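Vv2_1132 (Vibrio vulnificus CMCP6, PDB 5Y9S) is a LysR-type transcriptional regulator that assembles as a tetramer and probably binds DNA through its helix-turn-helix domain under control of a ligand-responsive effector domain. Local coordinates at residues L95-I103 with H290-W298; E180-L190 with G245-I256. All blocks are in the same frame, centred on the assembly; numbering follows the deposited sequence.

Contact 1 of 2, residues L95-I103 with H290-W298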
loop_
_atom_site.group_PDB
_atom_site.type_symbol
_atom_site.label_atom_id
_atom_site.label_comp_id
_atom_site.label_asym_id
_atom_site.label_seq_id
_atom_site.Cartn_x
_atom_site.Cartn_y
_atom_site.Cartn_z
ATOM N N LEU D 95 -26.543 13.529 2.344
ATOM C CA LEU D 95 -27.501 14.570 1.965
ATOM C C LEU D 95 -27.288 15.764 2.891
ATOM O O LEU D 95 -27.563 15.670 4.090
ATOM C CB LEU D 95 -28.944 14.063 2.077
ATOM C CG LEU D 95 -30.044 14.980 1.539
ATOM C CD1 LEU D 95 -29.711 15.432 0.112
ATOM C CD2 LEU D 95 -31.395 14.297 1.582
ATOM N N LYS D 96 -26.807 16.885 2.362
ATOM C CA LYS D 96 -26.514 18.013 3.244
ATOM C C LYS D 96 -27.786 18.596 3.852
ATOM O O LYS D 96 -28.003 18.479 5.062
ATOM C CB LYS D 96 -25.717 19.091 2.504
ATOM C CG LYS D 96 -24.217 18.764 2.350
ATOM C CD LYS D 96 -23.581 18.235 3.654
ATOM C CE LYS D 96 -23.470 16.697 3.700
ATOM N NZ LYS D 96 -22.841 16.193 4.949
ATOM N N THR D 97 -28.634 19.213 3.037
ATOM C CA THR D 97 -29.914 19.719 3.501
ATOM C C THR D 97 -31.040 19.021 2.757
ATOM O O THR D 97 -30.854 18.471 1.664
ATOM C CB THR D 97 -30.034 21.228 3.304
ATOM O OG1 THR D 97 -30.144 21.513 1.906
ATOM C CG2 THR D 97 -28.825 21.941 3.894
ATOM N N ASP D 98 -32.222 19.039 3.357
ATOM C CA ASP D 98 -33.312 18.320 2.723
ATOM C C ASP D 98 -33.923 19.093 1.565
ATOM O O ASP D 98 -34.867 18.590 0.952
ATOM C CB ASP D 98 -34.378 17.925 3.753
ATOM C CG ASP D 98 -34.886 19.095 4.580
ATOM O OD1 ASP D 98 -34.838 20.247 4.109
ATOM O OD2 ASP D 98 -35.367 18.849 5.702
ATOM N N HIS D 99 -33.403 20.284 1.234
ATOM C CA HIS D 99 -33.769 20.975 -0.003
ATOM C C HIS D 99 -32.621 20.993 -1.016
ATOM O O HIS D 99 -32.634 21.798 -1.958
ATOM C CB HIS D 99 -34.259 22.400 0.282
ATOM C CG HIS D 99 -33.168 23.355 0.665
ATOM N ND1 HIS D 99 -32.156 23.024 1.546
ATOM C CD2 HIS D 99 -32.938 24.638 0.293
ATOM C CE1 HIS D 99 -31.356 24.064 1.707
ATOM N NE2 HIS D 99 -31.806 25.056 0.955
ATOM N N THR D 100 -31.629 20.119 -0.847
ATOM C CA THR D 100 -30.562 19.987 -1.823
ATOM C C THR D 100 -30.950 18.929 -2.846
ATOM O O THR D 100 -31.307 17.803 -2.483
ATOM C CB THR D 100 -29.232 19.606 -1.162
ATOM O OG1 THR D 100 -28.809 20.638 -0.257
ATOM C CG2 THR D 100 -28.171 19.404 -2.219
ATOM N N VAL D 101 -30.882 19.300 -4.118
ATOM C CA VAL D 101 -31.072 18.380 -5.227
ATOM C C VAL D 101 -29.688 18.011 -5.749
ATOM O O VAL D 101 -28.906 18.895 -6.129
ATOM C CB VAL D 101 -31.947 19.003 -6.327
ATOM C CG1 VAL D 101 -32.294 17.971 -7.391
ATOM C CG2 VAL D 101 -33.218 19.592 -5.725
ATOM N N ARG D 102 -29.379 16.711 -5.732
ATOM C CA ARG D 102 -28.076 16.184 -6.138
ATOM C C ARG D 102 -28.158 15.783 -7.605
ATOM O O ARG D 102 -29.019 14.985 -7.984
ATOM C CB ARG D 102 -27.672 14.989 -5.271
ATOM C CG ARG D 102 -26.998 15.363 -3.944
ATOM C CD ARG D 102 -27.250 14.325 -2.832
ATOM N NE ARG D 102 -28.568 13.687 -2.928
ATOM C CZ ARG D 102 -28.883 12.521 -2.363
ATOM N NH1 ARG D 102 -30.104 12.023 -2.502
ATOM N NH2 ARG D 102 -27.972 11.841 -1.667
ATOM N N ILE D 103 -27.281 16.351 -8.431
ATOM C CA ILE D 103 -27.343 16.176 -9.876
ATOM C C ILE D 103 -25.983 15.698 -10.357
ATOM O O ILE D 103 -24.953 16.257 -9.969
ATOM C CB ILE D 103 -27.751 17.480 -10.585
ATOM C CG1 ILE D 103 -29.175 17.883 -10.165
ATOM C CG2 ILE D 103 -27.649 17.302 -12.070
ATOM C CD1 ILE D 103 -29.549 19.315 -10.469
ATOM N N HIS D 290 -38.724 9.767 -3.299
ATOM C CA HIS D 290 -39.798 10.752 -3.218
ATOM C C HIS D 290 -39.377 11.847 -2.244
ATOM O O HIS D 290 -39.849 11.906 -1.108
ATOM C CB HIS D 290 -41.127 10.084 -2.799
ATOM C CG HIS D 290 -41.447 8.841 -3.573
ATOM N ND1 HIS D 290 -41.087 7.581 -3.141
ATOM C CD2 HIS D 290 -42.069 8.667 -4.765
ATOM C CE1 HIS D 290 -41.487 6.685 -4.026
ATOM N NE2 HIS D 290 -42.083 7.318 -5.022
ATOM N N ARG D 291 -38.470 12.708 -2.685
ATOM C CA ARG D 291 -38.155 13.933 -1.969
ATOM C C ARG D 291 -38.865 15.079 -2.676
ATOM O O ARG D 291 -38.853 15.156 -3.909
ATOM C CB ARG D 291 -36.643 14.172 -1.912
ATOM C CG ARG D 291 -35.825 12.942 -1.470
ATOM C CD ARG D 291 -34.336 13.261 -1.287
ATOM N NE ARG D 291 -34.171 14.647 -0.876
ATOM C CZ ARG D 291 -33.339 15.517 -1.435
ATOM N NH1 ARG D 291 -32.535 15.154 -2.436
ATOM N NH2 ARG D 291 -33.312 16.756 -0.976
ATOM N N ALA D 292 -39.496 15.955 -1.899
ATOM C CA ALA D 292 -40.263 17.031 -2.514
ATOM C C ALA D 292 -39.367 17.998 -3.282
ATOM O O ALA D 292 -39.803 18.586 -4.281
ATOM C CB ALA D 292 -41.078 17.775 -1.460
ATOM N N ALA D 293 -38.119 18.174 -2.839
ATOM C CA ALA D 293 -37.196 18.996 -3.608
ATOM C C ALA D 293 -36.941 18.378 -4.978
ATOM O O ALA D 293 -36.928 19.080 -5.996
ATOM C CB ALA D 293 -35.891 19.188 -2.834
ATOM N N VAL D 294 -36.772 17.059 -5.030
ATOM C CA VAL D 294 -36.544 16.404 -6.311
ATOM C C VAL D 294 -37.792 16.488 -7.187
ATOM O O VAL D 294 -37.707 16.779 -8.386
ATOM C CB VAL D 294 -36.092 14.952 -6.089
ATOM C CG1 VAL D 294 -35.819 14.277 -7.417
ATOM C CG2 VAL D 294 -34.867 14.938 -5.229
ATOM N N ASP D 295 -38.971 16.264 -6.604
ATOM C CA ASP D 295 -40.201 16.373 -7.385
ATOM C C ASP D 295 -40.401 17.794 -7.899
ATOM O O ASP D 295 -40.676 18.000 -9.087
ATOM C CB ASP D 295 -41.398 15.913 -6.558
ATOM C CG ASP D 295 -41.796 14.481 -6.871
ATOM O OD1 ASP D 295 -42.106 14.199 -8.059
ATOM O OD2 ASP D 295 -41.776 13.641 -5.939
ATOM N N GLN D 296 -40.243 18.796 -7.030
ATOM C CA GLN D 296 -40.408 20.170 -7.496
ATOM C C GLN D 296 -39.500 20.447 -8.686
ATOM O O GLN D 296 -39.912 21.091 -9.657
ATOM C CB GLN D 296 -40.123 21.162 -6.372
ATOM C CG GLN D 296 -41.196 21.246 -5.305
ATOM C CD GLN D 296 -40.776 22.133 -4.147
ATOM O OE1 GLN D 296 -39.616 22.528 -4.048
ATOM N NE2 GLN D 296 -41.716 22.450 -3.267
ATOM N N PHE D 297 -38.265 19.935 -8.638
ATOM C CA PHE D 297 -37.358 20.074 -9.772
ATOM C C PHE D 297 -37.873 19.316 -10.986
ATOM O O PHE D 297 -37.929 19.861 -12.096
ATOM C CB PHE D 297 -35.966 19.572 -9.396
ATOM C CG PHE D 297 -34.897 19.987 -10.368
ATOM C CD1 PHE D 297 -34.770 19.354 -11.592
ATOM C CD2 PHE D 297 -34.025 21.020 -10.060
ATOM C CE1 PHE D 297 -33.792 19.736 -12.486
ATOM C CE2 PHE D 297 -33.044 21.405 -10.952
ATOM C CZ PHE D 297 -32.933 20.763 -12.166
ATOM N N TRP D 298 -38.233 18.045 -10.793
ATOM C CA TRP D 298 -38.644 17.208 -11.917
ATOM C C TRP D 298 -39.905 17.749 -12.582
ATOM O O TRP D 298 -39.973 17.845 -13.814
ATOM C CB TRP D 298 -38.848 15.773 -11.435
ATOM C CG TRP D 298 -39.278 14.828 -12.489
ATOM C CD1 TRP D 298 -40.543 14.656 -12.971
ATOM C CD2 TRP D 298 -38.448 13.900 -13.201
ATOM N NE1 TRP D 298 -40.553 13.680 -13.937
ATOM C CE2 TRP D 298 -39.279 13.201 -14.100
ATOM C CE3 TRP D 298 -37.085 13.589 -13.162
ATOM C CZ2 TRP D 298 -38.789 12.210 -14.959
ATOM C CZ3 TRP D 298 -36.598 12.602 -14.014
ATOM C CH2 TRP D 298 -37.449 11.928 -14.902
#
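Arg291, at the N-cap position of helix 292-298, reaches across to the turn that leads into strand 100-103 and shows how one side chain can hold a helix start against a strand start. From CB its chain leaves with CG beside the backbone N and anti to the carbonyl carbon (chi1 -48°), runs extended to CD, and bends at chi3. NE then passes 3.7 Å from Leu95 CD2, a methyl group that lies over one face of the guanidinium, displaced toward its rim. At the tip both terminal nitrogens converge on one acceptor. NH2 hydrogen-bonds to Thr100 O at 2.7 Å. NH1 hydrogen-bonds to Thr100 O as well, at 2.9 Å, and that oxygen sits in the guanidinium plane. NH2 also gives a weak hydrogen bond to Asp98 O, so two carbonyls of the type I turn Thr97-Thr100 face the edge of one flat group and probably help to fix its rotation. Arg102 NH1 comes within 4.0 Å of Arg291 NH1, the two guanidinium planes steeply inclined; Asp152 forms salt bridges with both arginines and probably offsets their like charges.

Farther along the helix the contact turns apolar. Val101 CG2 rests 4.0 Å from Ala293 CB, and Ile103 CD1 approaches Phe297 CZ at 4.1 Å.

The axes of strand 100-103 and helix 292-298 approach to 7.9 Å, inclined at 65°. Consistent with the periplasmic-binding-protein-like fold of LysR substrate-binding domains, strand 100-105 runs parallel between strands 129-134 and 153-157, and helix 292-300 packs over them, Phe297 touching Leu130 and Leu153.

Contact 2 of 2, residues E180-L190 with G245-I256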
loop_
_atom_site.group_PDB
_atom_site.type_symbol
_atom_site.label_atom_id
_atom_site.label_comp_id
_atom_site.label_asym_id
_atom_site.label_seq_id
_atom_site.Cartn_x
_atom_site.Cartn_y
_atom_site.Cartn_z
ATOM N N GLU D 180 -32.731 17.858 -30.298
ATOM C CA GLU D 180 -32.043 18.844 -31.119
ATOM C C GLU D 180 -31.163 18.093 -32.104
ATOM O O GLU D 180 -31.220 16.863 -32.201
ATOM C CB GLU D 180 -31.212 19.802 -30.258
ATOM C CG GLU D 180 -30.075 19.106 -29.522
ATOM C CD GLU D 180 -29.205 20.067 -28.713
ATOM O OE1 GLU D 180 -28.486 19.608 -27.790
ATOM O OE2 GLU D 180 -29.245 21.284 -28.990
ATOM N N LYS D 181 -30.336 18.832 -32.830
ATOM C CA LYS D 181 -29.421 18.243 -33.789
ATOM C C LYS D 181 -27.985 18.586 -33.414
ATOM O O LYS D 181 -27.712 19.580 -32.721
ATOM C CB LYS D 181 -29.728 18.721 -35.218
ATOM C CG LYS D 181 -31.220 18.657 -35.632
ATOM C CD LYS D 181 -31.595 17.295 -36.233
ATOM C CE LYS D 181 -32.769 17.391 -37.215
ATOM N NZ LYS D 181 -32.359 17.009 -38.602
ATOM N N VAL D 182 -27.074 17.734 -33.851
ATOM C CA VAL D 182 -25.650 18.010 -33.806
ATOM C C VAL D 182 -25.258 18.532 -35.183
ATOM O O VAL D 182 -25.380 17.818 -36.180
ATOM C CB VAL D 182 -24.849 16.757 -33.428
ATOM C CG1 VAL D 182 -23.378 17.001 -33.666
ATOM C CG2 VAL D 182 -25.128 16.365 -31.967
ATOM N N VAL D 183 -24.815 19.782 -35.255
ATOM C CA VAL D 183 -24.663 20.439 -36.557
ATOM C C VAL D 183 -23.218 20.811 -36.835
ATOM O O VAL D 183 -22.455 21.076 -35.900
ATOM C CB VAL D 183 -25.555 21.679 -36.650
ATOM C CG1 VAL D 183 -27.010 21.272 -36.408
ATOM C CG2 VAL D 183 -25.080 22.759 -35.665
ATOM N N PRO D 184 -22.791 20.814 -38.094
ATOM C CA PRO D 184 -21.433 21.277 -38.412
ATOM C C PRO D 184 -21.402 22.799 -38.436
ATOM O O PRO D 184 -22.245 23.434 -39.075
ATOM C CB PRO D 184 -21.175 20.689 -39.799
ATOM C CG PRO D 184 -22.554 20.625 -40.423
ATOM C CD PRO D 184 -23.522 20.354 -39.290
ATOM N N VAL D 185 -20.439 23.385 -37.724
ATOM C CA VAL D 185 -20.287 24.833 -37.652
ATOM C C VAL D 185 -18.881 25.228 -38.075
ATOM O O VAL D 185 -17.937 24.432 -38.010
ATOM C CB VAL D 185 -20.568 25.394 -36.243
ATOM C CG1 VAL D 185 -22.052 25.235 -35.884
ATOM C CG2 VAL D 185 -19.628 24.739 -35.222
ATOM N N VAL D 186 -18.754 26.495 -38.481
ATOM C CA VAL D 186 -17.503 27.028 -39.011
ATOM C C VAL D 186 -17.495 28.534 -38.804
ATOM O O VAL D 186 -18.548 29.175 -38.764
ATOM C CB VAL D 186 -17.333 26.653 -40.507
ATOM C CG1 VAL D 186 -18.339 27.371 -41.354
ATOM C CG2 VAL D 186 -15.927 26.941 -40.978
ATOM N N ALA D 187 -16.298 29.102 -38.671
ATOM C CA ALA D 187 -16.187 30.549 -38.584
ATOM C C ALA D 187 -16.598 31.167 -39.922
ATOM O O ALA D 187 -16.368 30.569 -40.979
ATOM C CB ALA D 187 -14.762 30.965 -38.207
ATOM N N PRO D 188 -17.244 32.335 -39.909
ATOM C CA PRO D 188 -17.753 32.896 -41.172
ATOM C C PRO D 188 -16.684 33.099 -42.228
ATOM O O PRO D 188 -16.953 32.904 -43.420
ATOM C CB PRO D 188 -18.375 34.225 -40.728
ATOM C CG PRO D 188 -18.783 33.976 -39.308
ATOM C CD PRO D 188 -17.699 33.105 -38.738
ATOM N N ARG D 189 -15.468 33.472 -41.831
ATOM C CA ARG D 189 -14.457 33.762 -42.842
ATOM C C ARG D 189 -14.117 32.522 -43.671
ATOM O O ARG D 189 -13.882 32.629 -44.882
ATOM C CB ARG D 189 -13.222 34.361 -42.169
ATOM C CG ARG D 189 -12.105 33.403 -41.933
ATOM C CD ARG D 189 -11.350 33.736 -40.667
ATOM N NE ARG D 189 -10.169 32.893 -40.575
ATOM C CZ ARG D 189 -9.514 32.654 -39.448
ATOM N NH1 ARG D 189 -8.448 31.858 -39.460
ATOM N NH2 ARG D 189 -9.926 33.213 -38.313
ATOM N N LEU D 190 -14.157 31.340 -43.055
ATOM C CA LEU D 190 -13.825 30.068 -43.680
ATOM C C LEU D 190 -14.943 29.481 -44.531
ATOM O O LEU D 190 -14.717 28.444 -45.170
ATOM C CB LEU D 190 -13.472 29.051 -42.609
ATOM C CG LEU D 190 -12.002 28.721 -42.436
ATOM C CD1 LEU D 190 -11.877 27.583 -41.466
ATOM C CD2 LEU D 190 -11.433 28.342 -43.777
ATOM N N GLY D 245 -11.539 29.784 -36.446
ATOM C CA GLY D 245 -11.291 29.352 -37.809
ATOM C C GLY D 245 -10.369 28.163 -37.961
ATOM O O GLY D 245 -9.839 27.951 -39.054
ATOM N N ALA D 246 -10.164 27.368 -36.905
ATOM C CA ALA D 246 -9.271 26.228 -37.007
ATOM C C ALA D 246 -9.868 25.068 -37.799
ATOM O O ALA D 246 -9.160 24.091 -38.068
ATOM C CB ALA D 246 -8.878 25.773 -35.608
ATOM N N GLY D 247 -11.122 25.151 -38.208
ATOM C CA GLY D 247 -11.733 24.073 -38.952
ATOM C C GLY D 247 -13.200 23.953 -38.598
ATOM O O GLY D 247 -13.768 24.800 -37.912
ATOM N N VAL D 248 -13.796 22.861 -39.073
ATOM C CA VAL D 248 -15.217 22.597 -38.907
ATOM C C VAL D 248 -15.406 21.611 -37.758
ATOM O O VAL D 248 -14.651 20.638 -37.618
ATOM C CB VAL D 248 -15.821 22.075 -40.229
ATOM C CG1 VAL D 248 -15.076 20.856 -40.698
ATOM C CG2 VAL D 248 -17.305 21.777 -40.087
ATOM N N ALA D 249 -16.385 21.895 -36.904
ATOM C CA ALA D 249 -16.762 21.047 -35.780
ATOM C C ALA D 249 -18.239 20.688 -35.880
ATOM O O ALA D 249 -19.061 21.513 -36.302
ATOM C CB ALA D 249 -16.492 21.756 -34.446
ATOM N N TRP D 250 -18.569 19.447 -35.515
ATOM C CA TRP D 250 -19.956 19.028 -35.312
ATOM C C TRP D 250 -20.262 19.166 -33.823
ATOM O O TRP D 250 -19.600 18.537 -32.987
ATOM C CB TRP D 250 -20.193 17.588 -35.793
ATOM C CG TRP D 250 -20.638 17.486 -37.266
ATOM C CD1 TRP D 250 -21.905 17.245 -37.737
ATOM C CD2 TRP D 250 -19.809 17.644 -38.424
ATOM N NE1 TRP D 250 -21.906 17.256 -39.114
ATOM C CE2 TRP D 250 -20.629 17.485 -39.557
ATOM C CE3 TRP D 250 -18.449 17.904 -38.611
ATOM C CZ2 TRP D 250 -20.134 17.581 -40.859
ATOM C CZ3 TRP D 250 -17.953 17.994 -39.913
ATOM C CH2 TRP D 250 -18.791 17.840 -41.010
ATOM N N VAL D 251 -21.238 20.009 -33.496
ATOM C CA VAL D 251 -21.551 20.335 -32.102
ATOM C C VAL D 251 -23.055 20.415 -31.931
ATOM O O VAL D 251 -23.806 20.771 -32.851
ATOM C CB VAL D 251 -20.920 21.674 -31.661
ATOM C CG1 VAL D 251 -19.404 21.600 -31.685
ATOM C CG2 VAL D 251 -21.447 22.838 -32.522
ATOM N N PRO D 252 -23.523 20.083 -30.735
ATOM C CA PRO D 252 -24.956 20.186 -30.446
ATOM C C PRO D 252 -25.421 21.629 -30.536
ATOM O O PRO D 252 -24.697 22.551 -30.162
ATOM C CB PRO D 252 -25.063 19.650 -29.012
ATOM C CG PRO D 252 -23.886 18.760 -28.864
ATOM C CD PRO D 252 -22.789 19.370 -29.681
ATOM N N MET D 253 -26.644 21.817 -31.044
ATOM C CA MET D 253 -27.181 23.170 -31.149
ATOM C C MET D 253 -27.134 23.900 -29.819
ATOM O O MET D 253 -26.824 25.088 -29.781
ATOM C CB MET D 253 -28.632 23.165 -31.667
ATOM C CG MET D 253 -28.793 23.045 -33.168
ATOM S SD MET D 253 -28.263 24.548 -33.990
ATOM C CE MET D 253 -29.360 25.790 -33.353
ATOM N N HIS D 254 -27.428 23.216 -28.709
ATOM C CA HIS D 254 -27.608 23.963 -27.465
ATOM C C HIS D 254 -26.311 24.585 -26.952
ATOM O O HIS D 254 -26.356 25.466 -26.081
ATOM C CB HIS D 254 -28.229 23.069 -26.381
ATOM C CG HIS D 254 -27.252 22.167 -25.699
ATOM N ND1 HIS D 254 -27.013 20.875 -26.113
ATOM C CD2 HIS D 254 -26.451 22.376 -24.628
ATOM C CE1 HIS D 254 -26.109 20.322 -25.320
ATOM N NE2 HIS D 254 -25.747 21.214 -24.415
ATOM N N VAL D 255 -25.163 24.166 -27.489
ATOM C CA VAL D 255 -23.883 24.723 -27.064
ATOM C C VAL D 255 -23.528 26.005 -27.807
ATOM O O VAL D 255 -22.671 26.761 -27.333
ATOM C CB VAL D 255 -22.798 23.635 -27.219
ATOM C CG1 VAL D 255 -21.423 24.169 -26.938
ATOM C CG2 VAL D 255 -23.096 22.480 -26.272
ATOM N N ILE D 256 -24.207 26.319 -28.915
ATOM C CA ILE D 256 -23.807 27.426 -29.774
ATOM C C ILE D 256 -24.903 28.475 -29.926
ATOM O O ILE D 256 -24.843 29.292 -30.846
ATOM C CB ILE D 256 -23.374 26.917 -31.161
ATOM C CG1 ILE D 256 -24.485 26.053 -31.745
ATOM C CG2 ILE D 256 -22.112 26.120 -31.056
ATOM C CD1 ILE D 256 -24.314 25.698 -33.219
HETATM O O HOH W 1 -13.783 27.544 -38.086
#
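Pro184 and Trp250 form a non-hydrogen-bonded pair at the heart of two antiparallel strands, 180-186 and 248-252, an instance of cross-strand neighbours that also meet through their side chains. Pro184 CB stands over the indole face, 3.5 Å from the centroid of the six-membered ring of Trp250, in a CH-pi contact. Trp250 NE1 is hydrogen-bonded to Trp275 O, which probably helps to fix the ring's rotation. Beside this CH-pi contact, Val182 CG1 packs against Trp250 CB. On the other face, Val185 CG1 and Ile256 CD1 meet tip to tip at 3.5 Å, while Val185 CG2 packs against Val251 CG2, 3.8 Å away. Reciprocal backbone bonds join Val183 with Val251 and Val185 with Ala249, and Met253 N extends the pairing to Lys181 O.

Beyond Pro252 the second segment turns away, and the partly exposed Glu180 follows it. With CG between the backbone N and the carbonyl carbon (chi1 64°) and the chain extended beyond, its carboxylate reaches His254: OE1 takes the ring N-H of ND1 at 2.6 Å through its syn lone pair, while OE2 accepts a weak bond from His254 N. Carboxylate and imidazole are nearly coplanar, 26° apart, and His254 NE2, on the far side of the ring from ND1, is hydrogen-bonded to Asn112 OD1.

The opposite end, where the strands part, lacks direct backbone pairing: a water bridges Ala187 N and Gly247 O, 2.7 Å from the latter. Leu190 CD1 still meets Gly245 O, and the exposed Arg189 lays one guanidinium face over Gly245 CA, 4.1 Å from CZ.

Strands 172-186 and 248-252 are neighbours in the mixed sheet of the periplasmic-binding-protein-like fold; parallel strand 199-205 flanks 248-252, strands 266-267 and 277-286 pair with 172-186, and helix 235-243 packs against Ile256.

From the N terminus, the chain passes through the helix-turn-helix region and the long helix 67-90 before entering the first segment of contact 1. It then runs through 186 residues of the effector domain before 290-298 returns to close that large loop. Contact 2 is nested inside it, closing a shorter loop of 54 residues between 180-190 and 245-256. The two do not touch: their centres lie 36 Å apart and their nearest atoms about 13 Å. Both reach the same mixed sheet, contact 1 joining its first strand to the last helix, contact 2 pairing two strands. Strand 277-286, which pairs with both 153-157 and 172-186, connects their surroundings.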